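Local coordinates for protein UDP-N-acetylglucosamine 2-epimerase (Listeria monocytogenes, PDB 3OT5) that probably catalyses the reversible epimerisation at C2 that interconverts UDP-N-acetylglucosamine and UDP-N-acetylmannosamine, at residues 249-254 / 350-355; 302-307 / 356-361. All coordinates share one frame; numbering follows the deposited sequence.

Contacts 1 and 2 lie side by side, their centres about 9 Å apart, in the C-terminal Rossmann-like domain with its six-stranded parallel sheet. Both use helix 348-360: its earlier turns, 350-355, meet helix 240-254 in contact 1, and its last residues and N361 just beyond them (356-361) meet strand 302-307 in contact 2. Along the chain the order is 249-254, 302-307, 350-355, 356-361, so the pairings interleave. Apolar packing joins them: F306 CZ lies 3.6 Å from A355 CB, and I251 CG2 lies 3.7 Å from L359 CD1. Together they tie two neighbouring helices to each other and to a central strand, part of the domain's hydrophobic core.

Contact 1: 249-254 / 350-355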
loop_
_atom_site.group_PDB
_atom_site.type_symbol
_atom_site.label_atom_id
_atom_site.label_comp_id
_atom_site.label_asym_id
_atom_site.label_seq_id
_atom_site.Cartn_x
_atom_site.Cartn_y
_atom_site.Cartn_z
ATOM N N ARG A 249 11.964 22.404 9.678
ATOM C CA ARG A 249 11.800 23.580 10.522
ATOM C C ARG A 249 12.165 24.797 9.682
ATOM O O ARG A 249 11.418 25.776 9.610
ATOM C CB ARG A 249 12.750 23.506 11.712
ATOM C CG ARG A 249 12.804 24.742 12.597
ATOM C CD ARG A 249 11.586 24.913 13.497
ATOM N NE ARG A 249 11.719 26.120 14.314
ATOM C CZ ARG A 249 11.039 26.381 15.429
ATOM N NH1 ARG A 249 10.198 25.492 15.937
ATOM N NH2 ARG A 249 11.250 27.521 16.076
ATOM N N GLU A 250 13.323 24.716 9.039
ATOM C CA GLU A 250 13.824 25.806 8.203
ATOM C C GLU A 250 12.923 26.084 6.987
ATOM O O GLU A 250 12.786 27.236 6.569
ATOM C CB GLU A 250 15.278 25.528 7.784
ATOM C CG GLU A 250 15.929 26.671 7.026
ATOM C CD GLU A 250 17.432 26.486 6.818
ATOM O OE1 GLU A 250 18.003 27.202 5.965
ATOM O OE2 GLU A 250 18.043 25.633 7.505
ATOM N N ILE A 251 12.318 25.040 6.424
ATOM C CA ILE A 251 11.408 25.201 5.288
ATOM C C ILE A 251 10.208 26.012 5.777
ATOM O O ILE A 251 9.793 26.995 5.140
ATOM C CB ILE A 251 10.922 23.833 4.724
ATOM C CG1 ILE A 251 12.084 23.031 4.132
ATOM C CG2 ILE A 251 9.880 24.030 3.643
ATOM C CD1 ILE A 251 11.703 21.593 3.745
ATOM N N VAL A 252 9.674 25.609 6.928
ATOM C CA VAL A 252 8.530 26.287 7.529
ATOM C C VAL A 252 8.830 27.749 7.874
ATOM O O VAL A 252 8.011 28.625 7.599
ATOM C CB VAL A 252 8.029 25.543 8.779
ATOM C CG1 VAL A 252 7.009 26.389 9.546
ATOM C CG2 VAL A 252 7.452 24.200 8.376
ATOM N N GLU A 253 9.994 28.017 8.459
ATOM C CA GLU A 253 10.365 29.400 8.808
ATOM C C GLU A 253 10.604 30.274 7.576
ATOM O O GLU A 253 10.275 31.455 7.577
ATOM C CB GLU A 253 11.615 29.435 9.696
ATOM C CG GLU A 253 11.427 28.807 11.072
ATOM C CD GLU A 253 12.667 28.908 11.944
ATOM O OE1 GLU A 253 13.577 29.712 11.624
ATOM O OE2 GLU A 253 12.726 28.195 12.969
ATOM N N SER A 254 11.169 29.682 6.530
ATOM C CA SER A 254 11.482 30.397 5.297
ATOM C C SER A 254 10.267 30.692 4.426
ATOM O O SER A 254 10.287 31.645 3.641
ATOM C CB SER A 254 12.492 29.589 4.482
ATOM O OG SER A 254 13.689 29.387 5.219
ATOM N N ASN A 350 19.555 19.059 1.066
ATOM C CA ASN A 350 18.824 18.529 -0.068
ATOM C C ASN A 350 17.306 18.566 0.227
ATOM O O ASN A 350 16.497 18.777 -0.676
ATOM C CB ASN A 350 19.321 17.114 -0.403
ATOM C CG ASN A 350 19.124 16.751 -1.863
ATOM O OD1 ASN A 350 19.377 17.568 -2.756
ATOM N ND2 ASN A 350 18.747 15.509 -2.118
ATOM N N LEU A 351 16.920 18.347 1.484
ATOM C CA LEU A 351 15.499 18.430 1.863
ATOM C C LEU A 351 14.969 19.840 1.566
ATOM O O LEU A 351 13.942 20.003 0.889
ATOM C CB LEU A 351 15.281 18.104 3.345
ATOM C CG LEU A 351 14.941 16.677 3.835
ATOM C CD1 LEU A 351 16.073 15.737 3.550
ATOM C CD2 LEU A 351 14.548 16.623 5.307
ATOM N N ILE A 352 15.687 20.844 2.069
ATOM C CA ILE A 352 15.327 22.261 1.894
ATOM C C ILE A 352 15.252 22.663 0.425
ATOM O O ILE A 352 14.230 23.173 -0.042
ATOM C CB ILE A 352 16.343 23.199 2.594
ATOM C CG1 ILE A 352 16.353 22.961 4.106
ATOM C CG2 ILE A 352 15.996 24.660 2.325
ATOM C CD1 ILE A 352 17.412 23.745 4.837
ATOM N N LYS A 353 16.339 22.433 -0.301
ATOM C CA LYS A 353 16.396 22.778 -1.716
ATOM C C LYS A 353 15.234 22.202 -2.489
ATOM O O LYS A 353 14.493 22.915 -3.170
ATOM C CB LYS A 353 17.667 22.217 -2.347
ATOM C CG LYS A 353 18.962 22.862 -1.936
ATOM C CD LYS A 353 20.143 21.985 -2.386
ATOM C CE LYS A 353 20.113 21.668 -3.883
ATOM N NZ LYS A 353 21.238 20.774 -4.289
ATOM N N GLU A 354 15.073 20.892 -2.366
ATOM C CA GLU A 354 14.047 20.193 -3.108
ATOM C C GLU A 354 12.649 20.635 -2.688
ATOM O O GLU A 354 11.754 20.740 -3.519
ATOM C CB GLU A 354 14.207 18.692 -2.942
ATOM C CG GLU A 354 13.662 17.946 -4.119
ATOM C CD GLU A 354 14.542 18.129 -5.345
ATOM O OE1 GLU A 354 14.005 18.365 -6.446
ATOM O OE2 GLU A 354 15.779 18.076 -5.193
ATOM N N ALA A 355 12.462 20.893 -1.401
ATOM C CA ALA A 355 11.177 21.356 -0.903
ATOM C C ALA A 355 10.869 22.747 -1.479
ATOM O O ALA A 355 9.806 22.974 -2.068
ATOM C CB ALA A 355 11.200 21.417 0.600
#
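The carboxylate of E250 turns one face onto I352: the methyl CD1 sits over that face, 3.4 Å from E250 CD, rather than at an oxygen edge. The same methyl is 3.3 Å from E250 OE2 and a little farther from OE1, and the two side chains cross at about a right angle. E250 gets there with CG anti to its backbone N (chi1 -174°) and the rest of the chain extended, so that the acid reaches across to the isoleucine from the partly exposed border of the contact. This is the packing of two neighbouring helices in a Rossmann-like domain, 240-254 and 348-360, whose short segments run in roughly the same direction at 38°, with axes 9.7 Å apart.

Deeper in, I251 takes over. Its CG1 branch passes alongside I352, 4.0 Å from I352 CA and 4.3 Å from I352 CG1, and approaches A355 CB at 4.0 Å. The terminal CD1 is modelled too close to that alanine methyl, so its exact place is doubtful. Beneath the seam F306, from strand 302-307, touches both I251 and A355, and L351 packs beside M244 and A247 of the other helix.

At the end of helix 240-254 one carbonyl is gripped twice: E250 O takes two donors from S254, the backbone N in the normal helical way and, on the opposite face of the carbonyl plane, the hydroxyl OG at 2.7 Å.

Contact 2: 302-307 / 356-361; sequences SYLVFT and LDLLDN
Y303 reaches toward the helix end with its ring edge leading: L358 O lies near the ring plane, and the tyrosine hydroxyl donates to it, OH to O 3.1 Å. The approach is bent, with a C=O...OH angle of 144° and the donor lifted 24° from the carbonyl plane. With CG anti to the backbone N (chi1 -174°), the ring extends toward the helix and brings OH to L358 O. L359 meets the same ring obliquely, its methyl CD2 resting 3.5 Å from Y303 CD2 and equally near CE2. One tyrosine thus gives the last turn of the helix both a polar hold and an apolar surface.

Next along, L304 also points its side chain at the helix. Its CD2 lies 4.3 Å from L358 CB and as far from L359 CG, touching the two leucines at once. This is the layering of a Rossmann-like domain, where helix 348-360 covers a parallel sheet in which strand 302-307 runs between 225-229 and 323-325. The chain turns a corner at Y303, which lets successive residues, Y303 and L304, both direct their side chains at the helix. L358 continues over the sheet to L324.

Outside the pair, H365 stacks on the tyrosine ring and also hydrogen-bonds Y303 O, while R225 makes a cation-pi contact with the ring and a hydrogen bond to L359 O. At the helix terminus N361 turns back on D357: ND2 donates to OD2 at 2.7 Å, meeting the oxygen on its anti side and somewhat out of the carboxylate plane.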
loop_
_atom_site.group_PDB
_atom_site.type_symbol
_atom_site.label_atom_id
_atom_site.label_comp_id
_atom_site.label_asym_id
_atom_site.label_seq_id
_atom_site.Cartn_x
_atom_site.Cartn_y
_atom_site.Cartn_z
ATOM N N SER A 302 -2.681 17.698 1.199
ATOM C CA SER A 302 -1.261 18.029 1.257
ATOM C C SER A 302 -0.731 18.603 -0.060
ATOM O O SER A 302 -1.199 18.250 -1.145
ATOM C CB SER A 302 -0.460 16.789 1.643
ATOM O OG SER A 302 -0.901 16.288 2.895
ATOM N N TYR A 303 0.237 19.505 0.055
ATOM C CA TYR A 303 0.862 20.123 -1.096
ATOM C C TYR A 303 2.038 19.238 -1.484
ATOM O O TYR A 303 2.345 19.078 -2.661
ATOM C CB TYR A 303 1.330 21.540 -0.753
ATOM C CG TYR A 303 1.881 22.339 -1.909
ATOM C CD1 TYR A 303 1.034 23.029 -2.770
ATOM C CD2 TYR A 303 3.256 22.446 -2.119
ATOM C CE1 TYR A 303 1.539 23.789 -3.834
ATOM C CE2 TYR A 303 3.772 23.207 -3.178
ATOM C CZ TYR A 303 2.905 23.868 -4.034
ATOM O OH TYR A 303 3.413 24.616 -5.080
ATOM N N LEU A 304 2.701 18.665 -0.489
ATOM C CA LEU A 304 3.816 17.779 -0.762
ATOM C C LEU A 304 4.027 16.923 0.473
ATOM O O LEU A 304 3.586 17.261 1.575
ATOM C CB LEU A 304 5.090 18.558 -1.153
ATOM C CG LEU A 304 5.949 19.193 -0.060
ATOM C CD1 LEU A 304 6.753 18.096 0.599
ATOM C CD2 LEU A 304 6.906 20.243 -0.606
ATOM N N VAL A 305 4.681 15.794 0.285
ATOM C CA VAL A 305 4.921 14.884 1.389
ATOM C C VAL A 305 6.334 14.361 1.349
ATOM O O VAL A 305 6.863 14.072 0.279
ATOM C CB VAL A 305 3.919 13.693 1.357
ATOM C CG1 VAL A 305 3.924 13.025 0.012
ATOM C CG2 VAL A 305 4.233 12.654 2.476
ATOM N N PHE A 306 6.954 14.306 2.520
ATOM C CA PHE A 306 8.284 13.750 2.705
ATOM C C PHE A 306 8.049 12.427 3.367
ATOM O O PHE A 306 7.408 12.389 4.392
ATOM C CB PHE A 306 9.135 14.542 3.695
ATOM C CG PHE A 306 9.633 15.866 3.194
ATOM C CD1 PHE A 306 10.765 15.933 2.393
ATOM C CD2 PHE A 306 9.040 17.054 3.615
ATOM C CE1 PHE A 306 11.263 17.170 1.963
ATOM C CE2 PHE A 306 9.525 18.283 3.196
ATOM C CZ PHE A 306 10.637 18.342 2.363
ATOM N N THR A 307 8.608 11.349 2.833
ATOM C CA THR A 307 8.399 10.062 3.439
ATOM C C THR A 307 9.454 9.074 3.040
ATOM O O THR A 307 10.202 9.286 2.086
ATOM C CB THR A 307 7.030 9.460 2.985
ATOM O OG1 THR A 307 6.665 8.346 3.812
ATOM C CG2 THR A 307 7.095 9.023 1.543
ATOM N N LEU A 356 11.808 23.671 -1.307
ATOM C CA LEU A 356 11.634 25.035 -1.800
ATOM C C LEU A 356 11.323 25.042 -3.290
ATOM O O LEU A 356 10.440 25.770 -3.737
ATOM C CB LEU A 356 12.866 25.889 -1.501
ATOM C CG LEU A 356 13.185 26.086 -0.018
ATOM C CD1 LEU A 356 14.314 27.102 0.158
ATOM C CD2 LEU A 356 11.955 26.545 0.732
ATOM N N ASP A 357 12.047 24.225 -4.048
ATOM C CA ASP A 357 11.832 24.107 -5.491
ATOM C C ASP A 357 10.351 23.908 -5.770
ATOM O O ASP A 357 9.745 24.664 -6.537
ATOM C CB ASP A 357 12.617 22.911 -6.044
ATOM C CG ASP A 357 12.404 22.699 -7.537
ATOM O OD1 ASP A 357 12.286 21.518 -7.950
ATOM O OD2 ASP A 357 12.322 23.694 -8.291
ATOM N N LEU A 358 9.775 22.895 -5.125
ATOM C CA LEU A 358 8.358 22.564 -5.290
ATOM C C LEU A 358 7.434 23.659 -4.774
ATOM O O LEU A 358 6.406 23.957 -5.385
ATOM C CB LEU A 358 8.034 21.240 -4.589
ATOM C CG LEU A 358 8.712 20.020 -5.204
ATOM C CD1 LEU A 358 8.403 18.754 -4.409
ATOM C CD2 LEU A 358 8.276 19.871 -6.645
ATOM N N LEU A 359 7.795 24.261 -3.650
ATOM C CA LEU A 359 6.986 25.331 -3.085
ATOM C C LEU A 359 7.017 26.635 -3.910
ATOM O O LEU A 359 5.991 27.303 -4.051
ATOM C CB LEU A 359 7.422 25.613 -1.642
ATOM C CG LEU A 359 7.105 24.499 -0.644
ATOM C CD1 LEU A 359 7.808 24.741 0.683
ATOM C CD2 LEU A 359 5.590 24.364 -0.451
ATOM N N ASP A 360 8.171 26.971 -4.483
ATOM C CA ASP A 360 8.326 28.237 -5.234
ATOM C C ASP A 360 8.023 28.181 -6.726
ATOM O O ASP A 360 7.785 29.219 -7.361
ATOM C CB ASP A 360 9.757 28.745 -5.073
ATOM C CG ASP A 360 10.167 28.883 -3.623
ATOM O OD1 ASP A 360 9.382 28.491 -2.729
ATOM O OD2 ASP A 360 11.287 29.366 -3.375
ATOM N N ASN A 361 8.055 26.981 -7.286
ATOM C CA ASN A 361 7.818 26.778 -8.701
ATOM C C ASN A 361 6.589 25.913 -8.933
ATOM O O ASN A 361 6.653 24.677 -8.867
ATOM C CB ASN A 361 9.046 26.116 -9.310
ATOM C CG ASN A 361 10.319 26.892 -9.037
ATOM O OD1 ASN A 361 10.378 28.112 -9.222
ATOM N ND2 ASN A 361 11.359 26.180 -8.617
#